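Local coordinates for putative oxidoreductase (PDB 2ISM), which is of unknown function but folds as a beta-propeller, is classed as a putative oxidoreductase and carries a bound calcium ion, at residues Gln162-Leu167 and Arg190-Glu195; Leu291-Glu296 and Leu305-Ala310; Val330-Arg335 and Pro343-Val348. All blocks are in the same frame, centred on the assembly; numbering follows the deposited sequence.

Contact 1. Residues Gln162-Leu167 and Arg190-Glu195; sequences QDLASL and RGARPE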
ATOM      1  N   GLN B 162     -14.488 -14.381  31.632  1.00 18.62           N
ATOM      2  CA  GLN B 162     -14.742 -13.335  32.626  1.00 20.39           C
ATOM      3  C   GLN B 162     -13.948 -13.538  33.915  1.00 20.79           C
ATOM      4  O   GLN B 162     -13.937 -12.675  34.793  1.00 19.10           O
ATOM      5  CB  GLN B 162     -16.236 -13.291  32.963  1.00 19.46           C
ATOM      6  CG  GLN B 162     -17.130 -12.806  31.834  1.00 20.02           C
ATOM      7  CD  GLN B 162     -16.823 -11.378  31.431  1.00 17.18           C
ATOM      8  OE1 GLN B 162     -16.668 -10.504  32.282  1.00 22.61           O
ATOM      9  NE2 GLN B 162     -16.746 -11.132  30.128  1.00 19.32           N
ATOM     10  N   ASP B 163     -13.283 -14.682  34.018  1.00 18.89           N
ATOM     11  CA  ASP B 163     -12.504 -15.027  35.200  1.00 18.19           C
ATOM     12  C   ASP B 163     -11.068 -14.501  35.110  1.00 19.23           C
ATOM     13  O   ASP B 163     -10.255 -15.028  34.354  1.00 14.99           O
ATOM     14  CB  ASP B 163     -12.507 -16.553  35.356  1.00 19.54           C
ATOM     15  CG  ASP B 163     -11.860 -17.024  36.646  1.00 26.26           C
ATOM     16  OD1 ASP B 163     -11.366 -16.184  37.432  1.00 23.31           O
ATOM     17  OD2 ASP B 163     -11.847 -18.255  36.868  1.00 24.87           O
ATOM     18  N   LEU B 164     -10.752 -13.464  35.881  1.00 17.95           N
ATOM     19  CA  LEU B 164      -9.400 -12.911  35.858  1.00 17.20           C
ATOM     20  C   LEU B 164      -8.345 -13.916  36.309  1.00 16.42           C
ATOM     21  O   LEU B 164      -7.156 -13.732  36.046  1.00 17.40           O
ATOM     22  CB  LEU B 164      -9.311 -11.659  36.734  1.00 19.99           C
ATOM     23  CG  LEU B 164      -9.962 -10.396  36.169  1.00 23.45           C
ATOM     24  CD1 LEU B 164      -9.820  -9.258  37.169  1.00 24.22           C
ATOM     25  CD2 LEU B 164      -9.306 -10.030  34.846  1.00 20.30           C
ATOM     26  N   ALA B 165      -8.783 -14.977  36.983  1.00 13.82           N
ATOM     27  CA  ALA B 165      -7.872 -16.007  37.469  1.00 16.73           C
ATOM     28  C   ALA B 165      -7.540 -17.038  36.391  1.00 15.64           C
ATOM     29  O   ALA B 165      -6.646 -17.873  36.574  1.00 15.86           O
ATOM     30  CB  ALA B 165      -8.472 -16.702  38.690  1.00 20.82           C
ATOM     31  N   SER B 166      -8.259 -16.981  35.273  1.00 14.95           N
ATOM     32  CA  SER B 166      -8.029 -17.909  34.167  1.00 14.10           C
ATOM     33  C   SER B 166      -7.300 -17.249  32.998  1.00 13.13           C
ATOM     34  O   SER B 166      -7.574 -16.102  32.661  1.00 14.02           O
ATOM     35  CB  SER B 166      -9.361 -18.477  33.669  1.00 13.76           C
ATOM     36  OG  SER B 166      -9.169 -19.259  32.500  1.00 14.75           O
ATOM     37  N   LEU B 167      -6.378 -17.983  32.380  1.00 10.55           N
ATOM     38  CA  LEU B 167      -5.635 -17.460  31.235  1.00 13.73           C
ATOM     39  C   LEU B 167      -6.450 -17.612  29.943  1.00 13.40           C
ATOM     40  O   LEU B 167      -6.000 -17.195  28.873  1.00 16.41           O
ATOM     41  CB  LEU B 167      -4.302 -18.206  31.067  1.00 13.06           C
ATOM     42  CG  LEU B 167      -3.215 -18.066  32.136  1.00 15.73           C
ATOM     43  CD1 LEU B 167      -2.050 -18.989  31.795  1.00 10.97           C
ATOM     44  CD2 LEU B 167      -2.751 -16.616  32.207  1.00 14.66           C
ATOM     45  N   ARG B 190      -5.363  -9.127  43.647  1.00 39.04           N
ATOM     46  CA  ARG B 190      -5.259 -10.496  44.145  1.00 35.56           C
ATOM     47  C   ARG B 190      -6.239 -11.378  43.374  1.00 30.37           C
ATOM     48  O   ARG B 190      -7.326 -10.934  43.005  1.00 25.63           O
ATOM     49  CB  ARG B 190      -5.603 -10.545  45.636  1.00 43.92           C
ATOM     50  CG  ARG B 190      -5.643 -11.949  46.222  1.00 51.04           C
ATOM     51  CD  ARG B 190      -6.360 -11.968  47.566  1.00 61.35           C
ATOM     52  NE  ARG B 190      -6.501 -13.323  48.097  1.00 70.10           N
ATOM     53  CZ  ARG B 190      -7.268 -13.644  49.134  1.00 75.68           C
ATOM     54  NH1 ARG B 190      -7.973 -12.709  49.758  1.00 78.62           N
ATOM     55  NH2 ARG B 190      -7.335 -14.904  49.547  1.00 77.91           N
ATOM     56  N   GLY B 191      -5.851 -12.625  43.137  1.00 27.72           N
ATOM     57  CA  GLY B 191      -6.718 -13.543  42.418  1.00 30.46           C
ATOM     58  C   GLY B 191      -6.731 -13.355  40.909  1.00 28.40           C
ATOM     59  O   GLY B 191      -7.402 -14.100  40.194  1.00 33.40           O
ATOM     60  N   ALA B 192      -5.997 -12.366  40.415  1.00 20.46           N
ATOM     61  CA  ALA B 192      -5.952 -12.114  38.979  1.00 21.17           C
ATOM     62  C   ALA B 192      -4.601 -12.491  38.381  1.00 18.76           C
ATOM     63  O   ALA B 192      -3.560 -12.260  38.994  1.00 17.78           O
ATOM     64  CB  ALA B 192      -6.253 -10.647  38.701  1.00 19.77           C
ATOM     65  N   ARG B 193      -4.621 -13.086  37.190  1.00 16.41           N
ATOM     66  CA  ARG B 193      -3.385 -13.455  36.501  1.00 15.02           C
ATOM     67  C   ARG B 193      -2.753 -12.154  36.010  1.00 13.61           C
ATOM     68  O   ARG B 193      -3.354 -11.421  35.229  1.00 13.37           O
ATOM     69  CB  ARG B 193      -3.678 -14.370  35.303  1.00 17.84           C
ATOM     70  CG  ARG B 193      -4.116 -15.790  35.662  1.00 15.50           C
ATOM     71  CD  ARG B 193      -3.042 -16.544  36.452  1.00 18.16           C
ATOM     72  NE  ARG B 193      -1.755 -16.631  35.757  1.00 14.30           N
ATOM     73  CZ  ARG B 193      -1.191 -17.768  35.352  1.00 17.45           C
ATOM     74  NH1 ARG B 193      -1.802 -18.927  35.562  1.00 18.45           N
ATOM     75  NH2 ARG B 193      -0.009 -17.751  34.748  1.00 14.85           N
ATOM     76  N   PRO B 194      -1.528 -11.852  36.460  1.00 15.68           N
ATOM     77  CA  PRO B 194      -0.850 -10.620  36.046  1.00 13.29           C
ATOM     78  C   PRO B 194      -0.553 -10.524  34.548  1.00 14.21           C
ATOM     79  O   PRO B 194      -0.271  -9.441  34.035  1.00 13.16           O
ATOM     80  CB  PRO B 194       0.412 -10.616  36.908  1.00 15.50           C
ATOM     81  CG  PRO B 194       0.713 -12.080  37.056  1.00 16.24           C
ATOM     82  CD  PRO B 194      -0.659 -12.675  37.320  1.00 13.65           C
ATOM     83  N   GLU B 195      -0.632 -11.649  33.843  1.00 15.56           N
ATOM     84  CA  GLU B 195      -0.368 -11.659  32.406  1.00 15.64           C
ATOM     85  C   GLU B 195      -1.522 -11.084  31.580  1.00 14.57           C
ATOM     86  O   GLU B 195      -1.332 -10.702  30.428  1.00 15.19           O
ATOM     87  CB  GLU B 195      -0.087 -13.088  31.920  1.00 15.61           C
ATOM     88  CG  GLU B 195       1.087 -13.778  32.612  1.00 16.03           C
ATOM     89  CD  GLU B 195       0.683 -14.502  33.885  1.00 18.05           C
ATOM     90  OE1 GLU B 195      -0.426 -14.246  34.397  1.00 15.14           O
ATOM     91  OE2 GLU B 195       1.485 -15.326  34.373  1.00 20.29           O
TER
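The carbonyl oxygen Leu164 O is gripped twice from the segment 190-195. Arg193 N donates to it at 2.9 Å in a nearly straight bond (176° at the hydrogen), and the CA-H of Ala192 adds a softer contact from CA to Leu164 O at 3.6 Å. The small methyl of Ala192 suits this close approach, since its CB can rest on Leu164 CB at 3.8 Å. The positive phi of Gly191 (79°), easily adopted without a side chain, turns the backbone just before this meeting point.

Beyond its backbone, Arg193 bends at chi2 and chi3, and its guanidinium folds back beside the chain. One face lies against Leu167, whose CD2 methyl sits over its centre, 3.6 Å above the plane. The same group grips Glu195 side-on: NE reaches OE1 at 3.1 Å, while NH2 reaches OE2 at 2.9 Å. OE2 lies in the guanidinium plane, although the bond meets the carboxylate from above its own plane. This two-pronged salt bridge fixes the rotation of the guanidinium and so keeps a flat surface turned to the leucine.

Asp163 shapes the turn that presents Leu164 O. Its OD1 accepts from Ala165 N at 2.9 Å, an Asx turn within the type I turn Asp163-Ser166. Lys170 NZ bonds the carbonyls of both Asp163 and Ser166, and Thr152 OG1 that of Leu167. Both segments are loops of one four-stranded antiparallel blade: 162-167 lies in the loop between strands 148-151 and 170-174, while 190-195 leads into the last strand of the blade, 196-199, with Glu195 already bonded through its backbone to Arg173.

Contact 2. Residues Leu291-Glu296 and Leu305-Ala310; sequences LRLVLE and LRVETA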
ATOM      1  N   LEU B 291     -11.678  -9.454   3.479  1.00 15.17           N
ATOM      2  CA  LEU B 291     -12.446  -8.218   3.482  1.00 20.84           C
ATOM      3  C   LEU B 291     -11.587  -7.013   3.829  1.00 24.99           C
ATOM      4  O   LEU B 291     -10.604  -7.117   4.567  1.00 22.67           O
ATOM      5  CB  LEU B 291     -13.617  -8.318   4.462  1.00 20.59           C
ATOM      6  CG  LEU B 291     -14.607  -9.467   4.225  1.00 20.58           C
ATOM      7  CD1 LEU B 291     -15.740  -9.378   5.233  1.00 18.43           C
ATOM      8  CD2 LEU B 291     -15.149  -9.405   2.808  1.00 16.06           C
ATOM      9  N   ARG B 292     -11.967  -5.873   3.267  1.00 23.36           N
ATOM     10  CA  ARG B 292     -11.277  -4.613   3.487  1.00 21.24           C
ATOM     11  C   ARG B 292     -12.234  -3.714   4.259  1.00 22.81           C
ATOM     12  O   ARG B 292     -13.350  -3.454   3.805  1.00 23.83           O
ATOM     13  CB  ARG B 292     -10.926  -3.966   2.141  1.00 23.63           C
ATOM     14  CG  ARG B 292     -10.279  -2.595   2.249  1.00 26.28           C
ATOM     15  CD  ARG B 292     -10.217  -1.877   0.899  1.00 35.81           C
ATOM     16  NE  ARG B 292      -9.321  -2.532  -0.050  1.00 38.58           N
ATOM     17  CZ  ARG B 292      -9.724  -3.218  -1.116  1.00 37.56           C
ATOM     18  NH1 ARG B 292     -11.019  -3.343  -1.384  1.00 38.44           N
ATOM     19  NH2 ARG B 292      -8.828  -3.782  -1.917  1.00 33.91           N
ATOM     20  N   LEU B 293     -11.814  -3.267   5.438  1.00 22.73           N
ATOM     21  CA  LEU B 293     -12.642  -2.387   6.252  1.00 25.10           C
ATOM     22  C   LEU B 293     -12.111  -0.964   6.121  1.00 26.01           C
ATOM     23  O   LEU B 293     -10.960  -0.689   6.460  1.00 26.72           O
ATOM     24  CB  LEU B 293     -12.620  -2.818   7.725  1.00 20.63           C
ATOM     25  CG  LEU B 293     -13.568  -3.933   8.178  1.00 27.05           C
ATOM     26  CD1 LEU B 293     -13.334  -5.198   7.371  1.00 28.44           C
ATOM     27  CD2 LEU B 293     -13.349  -4.197   9.656  1.00 26.80           C
ATOM     28  N   VAL B 294     -12.948  -0.069   5.606  1.00 30.15           N
ATOM     29  CA  VAL B 294     -12.558   1.323   5.433  1.00 27.89           C
ATOM     30  C   VAL B 294     -12.914   2.066   6.710  1.00 26.08           C
ATOM     31  O   VAL B 294     -14.083   2.142   7.091  1.00 25.06           O
ATOM     32  CB  VAL B 294     -13.295   1.964   4.241  1.00 31.51           C
ATOM     33  CG1 VAL B 294     -12.781   3.376   4.013  1.00 30.09           C
ATOM     34  CG2 VAL B 294     -13.098   1.112   2.993  1.00 31.03           C
ATOM     35  N   LEU B 295     -11.899   2.612   7.368  1.00 26.45           N
ATOM     36  CA  LEU B 295     -12.098   3.312   8.625  1.00 28.08           C
ATOM     37  C   LEU B 295     -12.113   4.832   8.525  1.00 32.86           C
ATOM     38  O   LEU B 295     -11.488   5.428   7.647  1.00 29.90           O
ATOM     39  CB  LEU B 295     -11.009   2.905   9.619  1.00 30.02           C
ATOM     40  CG  LEU B 295     -10.702   1.413   9.769  1.00 28.69           C
ATOM     41  CD1 LEU B 295      -9.574   1.234  10.774  1.00 25.14           C
ATOM     42  CD2 LEU B 295     -11.946   0.666  10.214  1.00 26.63           C
ATOM     43  N   GLU B 296     -12.838   5.445   9.453  1.00 33.95           N
ATOM     44  CA  GLU B 296     -12.936   6.890   9.539  1.00 38.01           C
ATOM     45  C   GLU B 296     -12.887   7.241  11.018  1.00 36.07           C
ATOM     46  O   GLU B 296     -13.567   6.619  11.834  1.00 32.08           O
ATOM     47  CB  GLU B 296     -14.247   7.395   8.933  1.00 40.51           C
ATOM     48  CG  GLU B 296     -14.469   8.887   9.139  1.00 50.93           C
ATOM     49  CD  GLU B 296     -15.659   9.423   8.366  1.00 55.08           C
ATOM     50  OE1 GLU B 296     -15.631   9.369   7.117  1.00 54.18           O
ATOM     51  OE2 GLU B 296     -16.621   9.896   9.008  1.00 58.21           O
ATOM     52  N   LEU B 305     -16.582   2.812   7.700  1.00 32.67           N
ATOM     53  CA  LEU B 305     -17.368   3.505   6.686  1.00 35.50           C
ATOM     54  C   LEU B 305     -18.019   2.478   5.774  1.00 36.76           C
ATOM     55  O   LEU B 305     -19.229   2.505   5.550  1.00 38.98           O
ATOM     56  CB  LEU B 305     -16.478   4.417   5.842  1.00 39.43           C
ATOM     57  CG  LEU B 305     -16.057   5.763   6.426  1.00 46.21           C
ATOM     58  CD1 LEU B 305     -15.102   6.450   5.460  1.00 50.08           C
ATOM     59  CD2 LEU B 305     -17.292   6.626   6.669  1.00 47.74           C
ATOM     60  N   ARG B 306     -17.204   1.570   5.250  1.00 33.75           N
ATOM     61  CA  ARG B 306     -17.700   0.532   4.359  1.00 35.60           C
ATOM     62  C   ARG B 306     -16.803  -0.701   4.367  1.00 32.05           C
ATOM     63  O   ARG B 306     -15.630  -0.634   4.739  1.00 28.54           O
ATOM     64  CB  ARG B 306     -17.811   1.070   2.928  1.00 35.15           C
ATOM     65  CG  ARG B 306     -16.491   1.530   2.323  1.00 37.50           C
ATOM     66  CD  ARG B 306     -16.655   1.906   0.852  1.00 37.99           C
ATOM     67  NE  ARG B 306     -15.392   2.310   0.242  1.00 37.55           N
ATOM     68  CZ  ARG B 306     -14.764   3.453   0.499  1.00 41.23           C
ATOM     69  NH1 ARG B 306     -15.284   4.322   1.357  1.00 40.30           N
ATOM     70  NH2 ARG B 306     -13.610   3.724  -0.095  1.00 44.69           N
ATOM     71  N   VAL B 307     -17.374  -1.825   3.957  1.00 28.76           N
ATOM     72  CA  VAL B 307     -16.653  -3.087   3.891  1.00 28.56           C
ATOM     73  C   VAL B 307     -16.652  -3.549   2.438  1.00 26.32           C
ATOM     74  O   VAL B 307     -17.697  -3.560   1.786  1.00 29.08           O
ATOM     75  CB  VAL B 307     -17.335  -4.159   4.768  1.00 29.95           C
ATOM     76  CG1 VAL B 307     -16.558  -5.466   4.701  1.00 27.59           C
ATOM     77  CG2 VAL B 307     -17.426  -3.666   6.205  1.00 28.44           C
ATOM     78  N   GLU B 308     -15.480  -3.919   1.931  1.00 21.60           N
ATOM     79  CA  GLU B 308     -15.353  -4.375   0.552  1.00 24.27           C
ATOM     80  C   GLU B 308     -14.604  -5.699   0.486  1.00 22.31           C
ATOM     81  O   GLU B 308     -13.798  -6.006   1.358  1.00 25.49           O
ATOM     82  CB  GLU B 308     -14.595  -3.336  -0.281  1.00 27.54           C
ATOM     83  CG  GLU B 308     -15.088  -1.902  -0.096  1.00 34.22           C
ATOM     84  CD  GLU B 308     -14.297  -0.895  -0.914  1.00 34.67           C
ATOM     85  OE1 GLU B 308     -13.053  -0.999  -0.951  1.00 33.86           O
ATOM     86  OE2 GLU B 308     -14.917   0.011  -1.510  1.00 40.62           O
ATOM     87  N   THR B 309     -14.872  -6.483  -0.552  1.00 22.20           N
ATOM     88  CA  THR B 309     -14.184  -7.755  -0.726  1.00 22.99           C
ATOM     89  C   THR B 309     -12.902  -7.488  -1.504  1.00 23.74           C
ATOM     90  O   THR B 309     -12.944  -6.963  -2.616  1.00 25.86           O
ATOM     91  CB  THR B 309     -15.045  -8.762  -1.504  1.00 23.01           C
ATOM     92  OG1 THR B 309     -16.195  -9.106  -0.723  1.00 27.21           O
ATOM     93  CG2 THR B 309     -14.247 -10.024  -1.813  1.00 20.50           C
ATOM     94  N   ALA B 310     -11.766  -7.841  -0.913  1.00 16.67           N
ATOM     95  CA  ALA B 310     -10.471  -7.624  -1.550  1.00 20.54           C
ATOM     96  C   ALA B 310      -9.946  -8.877  -2.242  1.00 18.37           C
ATOM     97  O   ALA B 310      -9.104  -8.796  -3.137  1.00 20.60           O
ATOM     98  CB  ALA B 310      -9.458  -7.136  -0.519  1.00 18.34           C
TER
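Arg292 and Glu308 face each other as an antiparallel hydrogen-bonded pair, Arg292 N giving to Glu308 O at 2.6 Å and Glu308 N to Arg292 O at 2.9 Å. Their side chains meet on the same side of the sheet. Arg292 NH1 reaches Glu308 OE1 at 3.1 Å, a salt bridge whose hydrogen bond is weak and bent (134°), with the two planar groups almost perpendicular. The other oxygen, Glu308 OE2, takes a firmer bond from Arg306 NE at 2.9 Å, in the guanidinium plane, so one carboxylate links both arginines and probably offsets part of their charge.

Apolar groups cover faces of both guanidiniums, while polar partners help fix their positions. With chi1 of 61°, Arg306 lays its chain across Val294, whose CG2 lies 3.7 Å above the centre of the guanidinium. Ala310 CB covers part of one face of the Arg292 group, and Tyr281 OH binds Arg292 NE; Lys212 of the second subunit packs on this arginine too.

The reverse side is aliphatic: Leu291 CD1 meets Val307 CG1 at 4.0 Å, with Trp264 against the leucine and Tyr262 against the valine. Alternating hydrogen-bonded and non-hydrogen-bonded pairs are characteristic of an antiparallel hairpin, here strands 289-298 and 301-312, the last two of a four-stranded propeller blade.

Contact 3. Residues Val330-Arg335 and Pro343-Val348; sequences VTTSNR and PGDDRV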
ATOM      1  N   VAL B 330      -1.185 -13.749   2.503  1.00 13.47           N
ATOM      2  CA  VAL B 330      -2.354 -14.422   3.047  1.00 16.19           C
ATOM      3  C   VAL B 330      -2.181 -15.928   2.886  1.00 14.58           C
ATOM      4  O   VAL B 330      -1.524 -16.379   1.949  1.00 16.23           O
ATOM      5  CB  VAL B 330      -3.635 -13.974   2.308  1.00 19.44           C
ATOM      6  CG1 VAL B 330      -4.833 -14.750   2.818  1.00 21.49           C
ATOM      7  CG2 VAL B 330      -3.854 -12.474   2.512  1.00 18.30           C
ATOM      8  N   THR B 331      -2.741 -16.704   3.810  1.00 14.57           N
ATOM      9  CA  THR B 331      -2.652 -18.159   3.709  1.00 11.70           C
ATOM     10  C   THR B 331      -4.054 -18.750   3.645  1.00 12.84           C
ATOM     11  O   THR B 331      -5.012 -18.154   4.141  1.00 12.81           O
ATOM     12  CB  THR B 331      -1.911 -18.792   4.909  1.00 12.38           C
ATOM     13  OG1 THR B 331      -2.705 -18.660   6.098  1.00 13.57           O
ATOM     14  CG2 THR B 331      -0.560 -18.120   5.112  1.00  8.71           C
ATOM     15  N   THR B 332      -4.174 -19.917   3.021  1.00 13.83           N
ATOM     16  CA  THR B 332      -5.464 -20.580   2.904  1.00 13.45           C
ATOM     17  C   THR B 332      -5.580 -21.651   3.987  1.00 14.99           C
ATOM     18  O   THR B 332      -4.572 -22.148   4.504  1.00 11.34           O
ATOM     19  CB  THR B 332      -5.646 -21.218   1.515  1.00 13.00           C
ATOM     20  OG1 THR B 332      -4.633 -22.203   1.306  1.00 16.83           O
ATOM     21  CG2 THR B 332      -5.531 -20.159   0.425  1.00 16.24           C
ATOM     22  N   SER B 333      -6.813 -21.999   4.335  1.00 13.26           N
ATOM     23  CA  SER B 333      -7.050 -22.973   5.391  1.00 14.32           C
ATOM     24  C   SER B 333      -7.917 -24.156   4.998  1.00 15.31           C
ATOM     25  O   SER B 333      -8.406 -24.895   5.857  1.00 15.45           O
ATOM     26  CB  SER B 333      -7.511 -22.231   6.647  1.00 13.94           C
ATOM     27  OG  SER B 333      -7.469 -23.056   7.792  1.00 11.96           O
ATOM     28  N   ASN B 334      -8.098 -24.328   3.693  1.00 12.45           N
ATOM     29  CA  ASN B 334      -8.917 -25.405   3.145  1.00 13.65           C
ATOM     30  C   ASN B 334      -8.743 -26.820   3.672  1.00 14.93           C
ATOM     31  O   ASN B 334      -9.640 -27.652   3.533  1.00 18.44           O
ATOM     32  CB  ASN B 334      -8.765 -25.400   1.626  1.00 12.24           C
ATOM     33  CG  ASN B 334      -9.085 -24.053   1.029  1.00 13.20           C
ATOM     34  OD1 ASN B 334      -8.335 -23.520   0.208  1.00 19.58           O
ATOM     35  ND2 ASN B 334     -10.208 -23.488   1.441  1.00  8.38           N
ATOM     36  N   ARG B 335      -7.596 -27.090   4.281  1.00 12.40           N
ATOM     37  CA  ARG B 335      -7.326 -28.422   4.807  1.00 15.36           C
ATOM     38  C   ARG B 335      -7.473 -28.527   6.325  1.00 16.06           C
ATOM     39  O   ARG B 335      -7.007 -29.495   6.925  1.00 15.96           O
ATOM     40  CB  ARG B 335      -5.918 -28.860   4.384  1.00 17.30           C
ATOM     41  CG  ARG B 335      -5.725 -28.898   2.873  1.00 14.97           C
ATOM     42  CD  ARG B 335      -4.287 -29.217   2.487  1.00 19.51           C
ATOM     43  NE  ARG B 335      -3.862 -30.531   2.967  1.00 22.68           N
ATOM     44  CZ  ARG B 335      -2.626 -31.004   2.847  1.00 24.81           C
ATOM     45  NH1 ARG B 335      -1.689 -30.271   2.260  1.00 19.21           N
ATOM     46  NH2 ARG B 335      -2.322 -32.208   3.320  1.00 24.58           N
ATOM     47  N   PRO B 343      -6.322 -29.724  -5.204  1.00 33.39           N
ATOM     48  CA  PRO B 343      -4.906 -29.860  -5.553  1.00 30.58           C
ATOM     49  C   PRO B 343      -4.038 -28.646  -5.233  1.00 29.38           C
ATOM     50  O   PRO B 343      -4.399 -27.512  -5.546  1.00 33.30           O
ATOM     51  CB  PRO B 343      -4.957 -30.159  -7.045  1.00 34.16           C
ATOM     52  CG  PRO B 343      -6.177 -31.003  -7.143  1.00 32.24           C
ATOM     53  CD  PRO B 343      -7.168 -30.219  -6.303  1.00 32.50           C
ATOM     54  N   GLY B 344      -2.889 -28.903  -4.615  1.00 28.27           N
ATOM     55  CA  GLY B 344      -1.966 -27.841  -4.251  1.00 27.51           C
ATOM     56  C   GLY B 344      -2.480 -26.976  -3.114  1.00 26.86           C
ATOM     57  O   GLY B 344      -1.835 -26.005  -2.722  1.00 24.36           O
ATOM     58  N   ASP B 345      -3.631 -27.351  -2.555  1.00 23.93           N
ATOM     59  CA  ASP B 345      -4.225 -26.570  -1.480  1.00 30.40           C
ATOM     60  C   ASP B 345      -3.427 -26.166  -0.263  1.00 37.48           C
ATOM     61  O   ASP B 345      -2.504 -26.849   0.187  1.00 37.95           O
ATOM     62  CB  ASP B 345      -5.487 -27.209  -0.939  1.00 24.48           C
ATOM     63  CG  ASP B 345      -6.691 -26.362  -1.219  1.00 27.59           C
ATOM     64  OD1 ASP B 345      -6.506 -25.138  -1.422  1.00 31.64           O
ATOM     65  OD2 ASP B 345      -7.812 -26.895  -1.237  1.00 23.35           O
ATOM     66  N   ASP B 346      -3.874 -25.044   0.286  1.00 38.86           N
ATOM     67  CA  ASP B 346      -3.257 -24.362   1.396  1.00 27.37           C
ATOM     68  C   ASP B 346      -1.982 -23.576   1.302  1.00 23.10           C
ATOM     69  O   ASP B 346      -0.978 -23.785   1.997  1.00 17.68           O
ATOM     70  CB  ASP B 346      -3.199 -25.235   2.641  1.00 28.95           C
ATOM     71  CG  ASP B 346      -4.557 -25.305   3.324  1.00 16.35           C
ATOM     72  OD1 ASP B 346      -5.501 -24.738   2.727  1.00 19.94           O
ATOM     73  OD2 ASP B 346      -4.695 -25.902   4.412  1.00 17.68           O
ATOM     74  N   ARG B 347      -2.052 -22.701   0.317  1.00 15.80           N
ATOM     75  CA  ARG B 347      -0.952 -21.895  -0.124  1.00 16.65           C
ATOM     76  C   ARG B 347      -0.738 -20.614   0.640  1.00 13.95           C
ATOM     77  O   ARG B 347      -1.595 -20.156   1.405  1.00 15.14           O
ATOM     78  CB  ARG B 347      -1.337 -21.466  -1.542  1.00 17.28           C
ATOM     79  CG  ARG B 347      -1.900 -22.547  -2.459  1.00 28.10           C
ATOM     80  CD  ARG B 347      -2.408 -21.898  -3.752  1.00 30.03           C
ATOM     81  NE  ARG B 347      -2.461 -22.831  -4.876  1.00 34.70           N
ATOM     82  CZ  ARG B 347      -3.347 -23.811  -5.002  1.00 27.96           C
ATOM     83  NH1 ARG B 347      -4.272 -23.995  -4.071  1.00 26.87           N
ATOM     84  NH2 ARG B 347      -3.299 -24.614  -6.055  1.00 36.86           N
ATOM     85  N   VAL B 348       0.428 -20.045   0.396  1.00 16.20           N
ATOM     86  CA  VAL B 348       0.803 -18.761   0.936  1.00 11.54           C
ATOM     87  C   VAL B 348       0.627 -17.902  -0.314  1.00 14.15           C
ATOM     88  O   VAL B 348       1.243 -18.175  -1.344  1.00 16.64           O
ATOM     89  CB  VAL B 348       2.276 -18.739   1.357  1.00 14.65           C
ATOM     90  CG1 VAL B 348       2.703 -17.310   1.655  1.00 16.77           C
ATOM     91  CG2 VAL B 348       2.477 -19.618   2.585  1.00 14.11           C
TER
HETATM   92  O   HOH W   1      -5.205 -22.915  -1.537  1.00 28.01           O
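Asp345 is the first residue of 343-348 to meet 330-335, with its CB 4.1 Å from Arg335 CD. Its OD1 accepts from a water at 2.6 Å, while OD2 takes the backbone N of Arg342.

Asp346 follows with a positive phi (73°) and turns its carboxylate to the loop after Thr332. There OD2 accepts from Arg335 N at 3.1 Å, on the syn side but 32° out of the carboxylate plane, and also from Val32 N; a short acidic side chain thus serves two backbone N-H groups.

Arg347 acts through both ends. Its carbonyl oxygen accepts from Thr332 N at 3.1 Å and also lies 3.2 Å from Thr331 CA. Its guanidinium rests with one face over Gly344 O, NH2 binds Pro343 O, NE pairs with Glu25, and NH1 donates at 2.9 Å to the water on Asp345, which also bonds Thr332 OG1 at 3.0 Å and so bridges the segments. Such a long, many-donor group joins the loop before strand 348-351 to strand 23-27, far away in sequence.

Val348 opens the next strand opposite Thr331, as an antiparallel non-hydrogen-bonded pair, and its CG2 meets Thr331 CG2 at 4.2 Å. Strand 348-351 lies between 328-332 and the N-terminal strand 23-27, with 317-322 beyond 328-332 at the far edge of the sheet.

The three contacts follow one another along the chain and belong to three different blades. Contacts 1 and 2 have centres about 35 Å apart; contacts 1 and 3 lie on opposite sides of the chain's centre, their own centres about 37 Å apart; contacts 2 and 3 are closer, with centres about 24 Å and nearest atoms about 8 Å apart but not touching. The blade between those of contacts 1 and 2 carries Glu233, which binds the calcium ion together with Tyr243. The start of 162-167 reaches that region: Gln162 bonds Asn242 and Trp245, on either side of Tyr243 in sequence. In contact 3's blade the chain's first strand joins its last, closing the propeller ring.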